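Local coordinates for protein exonuclease VapC9 (Pyrobaculum aerophilum, PDB 1V8P) that acts as a magnesium-dependent PIN-domain nuclease with slow exonuclease activity on single-stranded DNA, and is probably the toxin of a type II toxin-antitoxin pair, at residues Ile146-Glu149 with Thr150-Arg154; Leu54-His58 with Leu59-Glu63; Glu97-Leu101 with Asp102-Arg106. The protein carries 1 engineered substitution. One frame throughout, in Å; residues are numbered along the deposited sequence.

How the interactions relate
All three interactions are places where an extended stretch turns into a helix, and they lie in series along the chain. Interactions 2 and 3 are neighbours, with centres about 15 Å apart: His58 CD2 packs 3.2 Å from Asp98 OD2, and both contacts reach the second subunit. Interaction 1 lies near the C-terminus, its centre about 18 Å from that of interaction 2 and about 26 Å from that of interaction 3, across the chain's centre from the latter. The predicted magnesium ligands lie near all three: the side chains of Thr60 and Val148 are about 5 and 7 Å from that of Asp33, and that of Val104 is about 8 Å from that of Asp117.

Interaction 1 (Ile146-Glu149 with Thr150-Arg154); sequences IDVE and TLLVR
The guanidinium of Arg154 lies with one face over the methyl branch of Ile146. CG2 of Ile146 stands 3.5 Å above the plane, offset toward the rim, with Arg154 NH2 as its nearest guanidinium atom. The Arg154 chain is extended from CG to NE, which carries the flat group back along the helix toward the residue just before the cap. The second flat group, the carboxylate of Asp147, is met at OD1 by two donors of Thr150. Thr150 N comes nearly along the C-O axis at 2.9 Å from Asp147 OD1, with an N-H...O angle of 161°. The hydroxyl OG1 of Thr150 gives the other bond, 2.8 Å to Asp147 OD1, and arrives from above the carboxylate plane. Asp147 is thus the N-cap of helix 148-156. Its CG is set between the backbone N and the carbonyl carbon (chi1 54°), which swings OD1 forward to the first turn. Behind the cap, Leu151 N donates to Asp147 O at 3.0 Å, and Leu152 N and Val153 N continue the helical pattern to the carbonyls of Val148 and Glu149.

Ile146 packs against the first turn with both branches. Its CG2 also touches Thr150 CG2 at 3.6 Å, while CD1 reaches over to Leu151 CB at 3.8 Å. Val148 packs on helix 34-40. Outside the segments, Arg136 makes a weak, long ion pair with Asp147 OD2.

One carboxylate oxygen therefore engages both a backbone N-H and a hydroxyl of the same threonine, fixing the rotation of Asp147 and of Thr150. Its negative charge probably interacts favourably with the positive end of the helix dipole, while Ile146 and Leu151 join the C-terminal helix to strands 130-132 and 30-32 of the PIN-domain sheet.

Interaction 2 (Leu54-His58 with Leu59-Glu63); sequences LAILH and LTIYE
Thr60 N and Ile61 N bond back three residues to Leu57 O and His58 O as the chain leaves the extended conformation of Ile56 and Leu57 for the helical one of His58. Both bonds are bent: Thr60 N is 3.1 Å from Leu57 O with an N-H...O angle of 138°, and each donor stands above the plane of its carbonyl. A straighter bond runs the other way, from Leu57 N to the side-chain OG1 of Thr60, at 3.1 Å and 161°. With OG1 beside its own backbone N (chi1 -56°), Thr60 turns this oxygen to the incoming chain, where it also hydrogen-bonds Tyr120 OH. The other branch, Thr60 CG2, lies 3.7 Å from Ile56 CG2, so the threonine meets Ile56 and Leu57 with an apolar and a polar arm. Further along, the ring of Tyr62 brings its edge to His58 O, with CD1 3.4 Å from that oxygen.

Beyond the chain, His58 ND1 and Tyr62 OH bond Asp98 of the second subunit, and the His58 ring stacks on its counterpart there. The turn is a strand-to-helix connection of the parallel alpha/beta core of the PIN domain, close to the predicted magnesium ligand Asp33, whose side chain is about 5 Å from that of Thr60. Strand 54-56 runs between strands 30-32 and 94-95 and passes directly into helix 58-73, with Leu57 and Leu59 packed on helix 115-127.

Interaction 3 (Glu97-Leu101 with Asp102-Arg106); sequences EDPPL and DEVLR
Val104 reaches back from the first turn of helix 101-111 to the two prolines before it. Its CB lies 3.5 Å from Leu101 O. From there, with CG1 opposite the backbone N (chi1 175°), CG2 is turned back toward the start of the helix, where it meets Pro100 O at 3.5 Å and then the ring carbon Pro99 CB at 3.7 Å. The valine continues onto Phe115 and Ser119 of helix 115-127, which Pro99 also joins through Val123.

Pro100, the N-cap, is touched by two acidic residues through their side chains. Asp102 OD1 folds back to within 3.5 Å of Pro100 CB. Glu103 lays its CG on the same ring carbon, 3.7 Å from Pro100 CB, and crosses the proline at a slant; a bend at chi2 (-79°) then leads its carboxylate away. The first helical bond, Val104 N to Pro100 O at 3.4 Å, is weak; the next, Leu105 N to Leu101 O, is 2.9 Å. Leu105 and Asp102 both pack on Ser83 of the second subunit. Asp98 bonds His58 and Tyr62 of that same subunit, so the loop before helix 101-111 is part of the subunit interface.

The helix thus starts from a proline at the N-cap, with a ring but no polar side-chain atom to offer, and the apolar link between Pro99 and Val104 ties the loop to the first turn. The negative charge of Asp102 probably suits this amino end of the helix dipole, and that of Glu103 may add to it; Asp102 OD1 has a further, long and weak ion pair to Lys87 of the second subunit.

Interaction 1 (Ile146-Glu149 with Thr150-Arg154)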
# COMPACT_ATOMS: atom_id res chain seq x y z
N ILE C 146 -2.54 -23.60 -5.93
CA ILE C 146 -1.70 -23.80 -7.10
C ILE C 146 -1.49 -22.49 -7.81
O ILE C 146 -2.17 -21.50 -7.52
CB ILE C 146 -2.37 -24.77 -8.08
CG1 ILE C 146 -3.71 -24.20 -8.53
CG2 ILE C 146 -2.56 -26.13 -7.43
CD1 ILE C 146 -4.41 -25.02 -9.59
N ASP C 147 -0.55 -22.46 -8.74
CA ASP C 147 -0.32 -21.25 -9.51
C ASP C 147 -1.01 -21.44 -10.86
O ASP C 147 -1.52 -22.53 -11.15
CB ASP C 147 1.17 -21.00 -9.71
CG ASP C 147 1.88 -22.17 -10.32
OD1 ASP C 147 1.23 -23.01 -10.99
OD2 ASP C 147 3.10 -22.24 -10.13
N VAL C 148 -1.02 -20.39 -11.67
CA VAL C 148 -1.70 -20.43 -12.96
C VAL C 148 -1.26 -21.54 -13.90
O VAL C 148 -2.09 -22.15 -14.58
CB VAL C 148 -1.59 -19.07 -13.68
CG1 VAL C 148 -2.07 -19.17 -15.12
CG2 VAL C 148 -2.42 -18.04 -12.93
N GLU C 149 0.04 -21.82 -13.93
CA GLU C 149 0.58 -22.87 -14.79
C GLU C 149 -0.01 -24.23 -14.40
O GLU C 149 -0.41 -25.03 -15.26
CB GLU C 149 2.10 -22.92 -14.66
CG GLU C 149 2.77 -23.82 -15.69
CD GLU C 149 4.27 -23.99 -15.43
OE1 GLU C 149 5.02 -24.21 -16.41
OE2 GLU C 149 4.69 -23.92 -14.25
N THR C 150 -0.05 -24.49 -13.10
CA THR C 150 -0.58 -25.73 -12.58
C THR C 150 -2.06 -25.81 -12.93
O THR C 150 -2.58 -26.88 -13.25
CB THR C 150 -0.42 -25.79 -11.06
OG1 THR C 150 0.98 -25.74 -10.73
CG2 THR C 150 -1.02 -27.06 -10.52
N LEU C 151 -2.75 -24.68 -12.86
CA LEU C 151 -4.16 -24.66 -13.19
C LEU C 151 -4.35 -25.01 -14.66
O LEU C 151 -5.20 -25.83 -15.00
CB LEU C 151 -4.78 -23.28 -12.91
CG LEU C 151 -6.21 -23.06 -13.42
CD1 LEU C 151 -7.15 -24.10 -12.82
CD2 LEU C 151 -6.68 -21.66 -13.06
N LEU C 152 -3.56 -24.39 -15.53
CA LEU C 152 -3.68 -24.65 -16.95
C LEU C 152 -3.47 -26.13 -17.31
O LEU C 152 -4.23 -26.68 -18.10
CB LEU C 152 -2.72 -23.76 -17.75
CG LEU C 152 -3.12 -22.28 -17.78
CD1 LEU C 152 -2.15 -21.50 -18.62
CD2 LEU C 152 -4.54 -22.14 -18.32
N VAL C 153 -2.45 -26.77 -16.74
CA VAL C 153 -2.25 -28.17 -17.08
C VAL C 153 -3.47 -28.98 -16.67
O VAL C 153 -4.00 -29.74 -17.48
CB VAL C 153 -0.99 -28.75 -16.42
CG1 VAL C 153 0.25 -28.11 -17.01
CG2 VAL C 153 -1.02 -28.53 -14.93
N ARG C 154 -3.94 -28.82 -15.43
CA ARG C 154 -5.10 -29.58 -14.95
C ARG C 154 -6.31 -29.42 -15.86
O ARG C 154 -7.12 -30.34 -15.97
CB ARG C 154 -5.50 -29.15 -13.54
CG ARG C 154 -4.49 -29.43 -12.46
CD ARG C 154 -5.05 -29.13 -11.08
NE ARG C 154 -4.04 -29.32 -10.05
CZ ARG C 154 -4.28 -29.36 -8.75
NH1 ARG C 154 -5.51 -29.22 -8.29
NH2 ARG C 154 -3.27 -29.54 -7.89

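Interaction 2 (Leu54-His58 with Leu59-Glu63)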
# COMPACT_ATOMS: atom_id res chain seq x y z
N LEU C 54 -14.21 -21.78 -12.54
CA LEU C 54 -13.48 -20.72 -11.84
C LEU C 54 -14.35 -19.64 -11.23
O LEU C 54 -15.40 -19.29 -11.75
CB LEU C 54 -12.49 -20.03 -12.77
CG LEU C 54 -11.58 -20.83 -13.71
CD1 LEU C 54 -11.12 -22.12 -13.02
CD2 LEU C 54 -12.35 -21.12 -14.99
N ALA C 55 -13.89 -19.11 -10.10
CA ALA C 55 -14.59 -18.04 -9.41
C ALA C 55 -13.60 -17.04 -8.81
O ALA C 55 -12.41 -17.31 -8.72
CB ALA C 55 -15.47 -18.62 -8.32
N ILE C 56 -14.12 -15.88 -8.43
CA ILE C 56 -13.35 -14.80 -7.83
C ILE C 56 -14.21 -14.26 -6.72
O ILE C 56 -15.35 -14.69 -6.53
CB ILE C 56 -13.11 -13.60 -8.80
CG1 ILE C 56 -14.47 -13.07 -9.29
CG2 ILE C 56 -12.19 -14.01 -9.94
CD1 ILE C 56 -14.39 -12.08 -10.41
N LEU C 57 -13.67 -13.31 -5.97
CA LEU C 57 -14.42 -12.68 -4.90
C LEU C 57 -14.73 -11.28 -5.44
O LEU C 57 -14.16 -10.88 -6.46
CB LEU C 57 -13.56 -12.58 -3.64
CG LEU C 57 -12.95 -13.83 -3.01
CD1 LEU C 57 -12.25 -13.44 -1.70
CD2 LEU C 57 -14.01 -14.84 -2.71
N HIS C 58 -15.61 -10.53 -4.80
CA HIS C 58 -15.87 -9.18 -5.29
C HIS C 58 -14.54 -8.41 -5.22
O HIS C 58 -14.20 -7.64 -6.13
CB HIS C 58 -16.90 -8.47 -4.41
CG HIS C 58 -18.30 -8.93 -4.61
ND1 HIS C 58 -19.05 -8.62 -5.73
CD2 HIS C 58 -19.11 -9.69 -3.82
CE1 HIS C 58 -20.24 -9.17 -5.63
NE2 HIS C 58 -20.31 -9.82 -4.48
N LEU C 59 -13.80 -8.63 -4.14
CA LEU C 59 -12.51 -7.97 -3.92
C LEU C 59 -11.60 -8.07 -5.14
O LEU C 59 -10.82 -7.17 -5.42
CB LEU C 59 -11.79 -8.62 -2.73
CG LEU C 59 -10.67 -7.97 -1.89
CD1 LEU C 59 -9.63 -9.03 -1.61
CD2 LEU C 59 -10.02 -6.80 -2.59
N THR C 60 -11.69 -9.18 -5.86
CA THR C 60 -10.86 -9.40 -7.02
C THR C 60 -11.01 -8.31 -8.08
O THR C 60 -10.03 -7.90 -8.70
CB THR C 60 -11.17 -10.77 -7.66
OG1 THR C 60 -11.02 -11.79 -6.66
CG2 THR C 60 -10.23 -11.06 -8.82
N ILE C 61 -12.24 -7.85 -8.28
CA ILE C 61 -12.54 -6.82 -9.26
C ILE C 61 -11.72 -5.57 -8.98
O ILE C 61 -11.08 -5.03 -9.88
CB ILE C 61 -14.05 -6.48 -9.22
CG1 ILE C 61 -14.85 -7.69 -9.73
CG2 ILE C 61 -14.34 -5.23 -10.04
CD1 ILE C 61 -16.29 -7.76 -9.23
N TYR C 62 -11.72 -5.12 -7.74
CA TYR C 62 -10.98 -3.92 -7.36
C TYR C 62 -9.46 -4.11 -7.41
O TYR C 62 -8.73 -3.23 -7.85
CB TYR C 62 -11.40 -3.48 -5.96
CG TYR C 62 -12.87 -3.25 -5.85
CD1 TYR C 62 -13.75 -4.32 -5.69
CD2 TYR C 62 -13.41 -1.97 -6.00
CE1 TYR C 62 -15.14 -4.11 -5.69
CE2 TYR C 62 -14.78 -1.76 -6.01
CZ TYR C 62 -15.64 -2.83 -5.86
OH TYR C 62 -17.00 -2.61 -5.87
N GLU C 63 -8.98 -5.27 -6.97
CA GLU C 63 -7.54 -5.53 -7.01
C GLU C 63 -7.00 -5.57 -8.43
O GLU C 63 -5.91 -5.08 -8.67
CB GLU C 63 -7.21 -6.84 -6.30
CG GLU C 63 -7.30 -6.71 -4.80
CD GLU C 63 -6.93 -7.99 -4.11
OE1 GLU C 63 -6.38 -7.90 -2.99
OE2 GLU C 63 -7.19 -9.07 -4.67

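Interaction 3 (Glu97-Leu101 with Asp102-Arg106)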
# COMPACT_ATOMS: atom_id res chain seq x y z
N GLU C 97 -19.72 -14.97 -2.50
CA GLU C 97 -20.18 -14.01 -1.50
C GLU C 97 -19.01 -13.56 -0.66
O GLU C 97 -18.00 -14.24 -0.56
CB GLU C 97 -21.20 -14.64 -0.55
CG GLU C 97 -22.46 -15.20 -1.20
CD GLU C 97 -23.52 -15.59 -0.16
OE1 GLU C 97 -23.16 -16.20 0.88
OE2 GLU C 97 -24.71 -15.28 -0.39
N ASP C 98 -19.14 -12.41 -0.03
CA ASP C 98 -18.07 -11.94 0.82
C ASP C 98 -18.01 -12.80 2.08
O ASP C 98 -19.03 -13.22 2.61
CB ASP C 98 -18.30 -10.48 1.21
CG ASP C 98 -18.36 -9.57 0.01
OD1 ASP C 98 -19.12 -8.58 0.06
OD2 ASP C 98 -17.64 -9.84 -0.98
N PRO C 99 -16.79 -13.09 2.54
CA PRO C 99 -16.52 -13.90 3.74
C PRO C 99 -16.83 -13.11 5.01
O PRO C 99 -16.97 -11.90 4.98
CB PRO C 99 -15.02 -14.17 3.63
CG PRO C 99 -14.73 -14.02 2.18
CD PRO C 99 -15.56 -12.86 1.76
N PRO C 100 -16.94 -13.80 6.15
CA PRO C 100 -17.21 -13.13 7.43
C PRO C 100 -15.96 -12.34 7.78
O PRO C 100 -14.87 -12.89 7.76
CB PRO C 100 -17.41 -14.29 8.40
CG PRO C 100 -17.90 -15.38 7.53
CD PRO C 100 -17.03 -15.26 6.31
N LEU C 101 -16.09 -11.06 8.10
CA LEU C 101 -14.88 -10.29 8.41
C LEU C 101 -14.01 -10.92 9.51
O LEU C 101 -12.82 -11.15 9.30
CB LEU C 101 -15.23 -8.85 8.80
CG LEU C 101 -14.02 -8.00 9.22
CD1 LEU C 101 -13.86 -6.86 8.26
CD2 LEU C 101 -14.19 -7.47 10.64
N ASP C 102 -14.60 -11.18 10.67
CA ASP C 102 -13.88 -11.75 11.82
C ASP C 102 -13.08 -13.03 11.53
O ASP C 102 -11.95 -13.17 12.00
CB ASP C 102 -14.86 -11.96 12.99
CG ASP C 102 -15.98 -12.94 12.66
OD1 ASP C 102 -16.50 -12.95 11.51
OD2 ASP C 102 -16.36 -13.69 13.57
N GLU C 103 -13.65 -13.96 10.77
CA GLU C 103 -12.95 -15.19 10.42
C GLU C 103 -11.67 -14.84 9.68
O GLU C 103 -10.58 -15.25 10.06
CB GLU C 103 -13.81 -16.06 9.51
CG GLU C 103 -15.10 -16.53 10.14
CD GLU C 103 -14.91 -17.70 11.07
OE1 GLU C 103 -14.14 -17.57 12.05
OE2 GLU C 103 -15.54 -18.76 10.81
N VAL C 104 -11.83 -14.07 8.61
CA VAL C 104 -10.69 -13.65 7.81
C VAL C 104 -9.63 -12.95 8.65
O VAL C 104 -8.44 -13.26 8.52
CB VAL C 104 -11.14 -12.71 6.66
CG1 VAL C 104 -9.93 -12.18 5.90
CG2 VAL C 104 -12.07 -13.46 5.73
N LEU C 105 -10.04 -12.02 9.50
CA LEU C 105 -9.06 -11.30 10.32
C LEU C 105 -8.24 -12.30 11.10
O LEU C 105 -7.02 -12.16 11.23
CB LEU C 105 -9.75 -10.36 11.30
CG LEU C 105 -9.02 -9.07 11.71
CD1 LEU C 105 -9.46 -8.71 13.12
CD2 LEU C 105 -7.51 -9.23 11.64
N ARG C 106 -8.90 -13.33 11.62
CA ARG C 106 -8.19 -14.33 12.39
C ARG C 106 -7.18 -15.07 11.53
O ARG C 106 -6.05 -15.28 11.97
CB ARG C 106 -9.14 -15.32 13.05
CG ARG C 106 -8.44 -16.11 14.14
CD ARG C 106 -9.38 -16.92 14.96
NE ARG C 106 -10.04 -17.94 14.17
CZ ARG C 106 -10.74 -18.95 14.69
NH1 ARG C 106 -10.87 -19.06 16.01
NH2 ARG C 106 -11.32 -19.84 13.88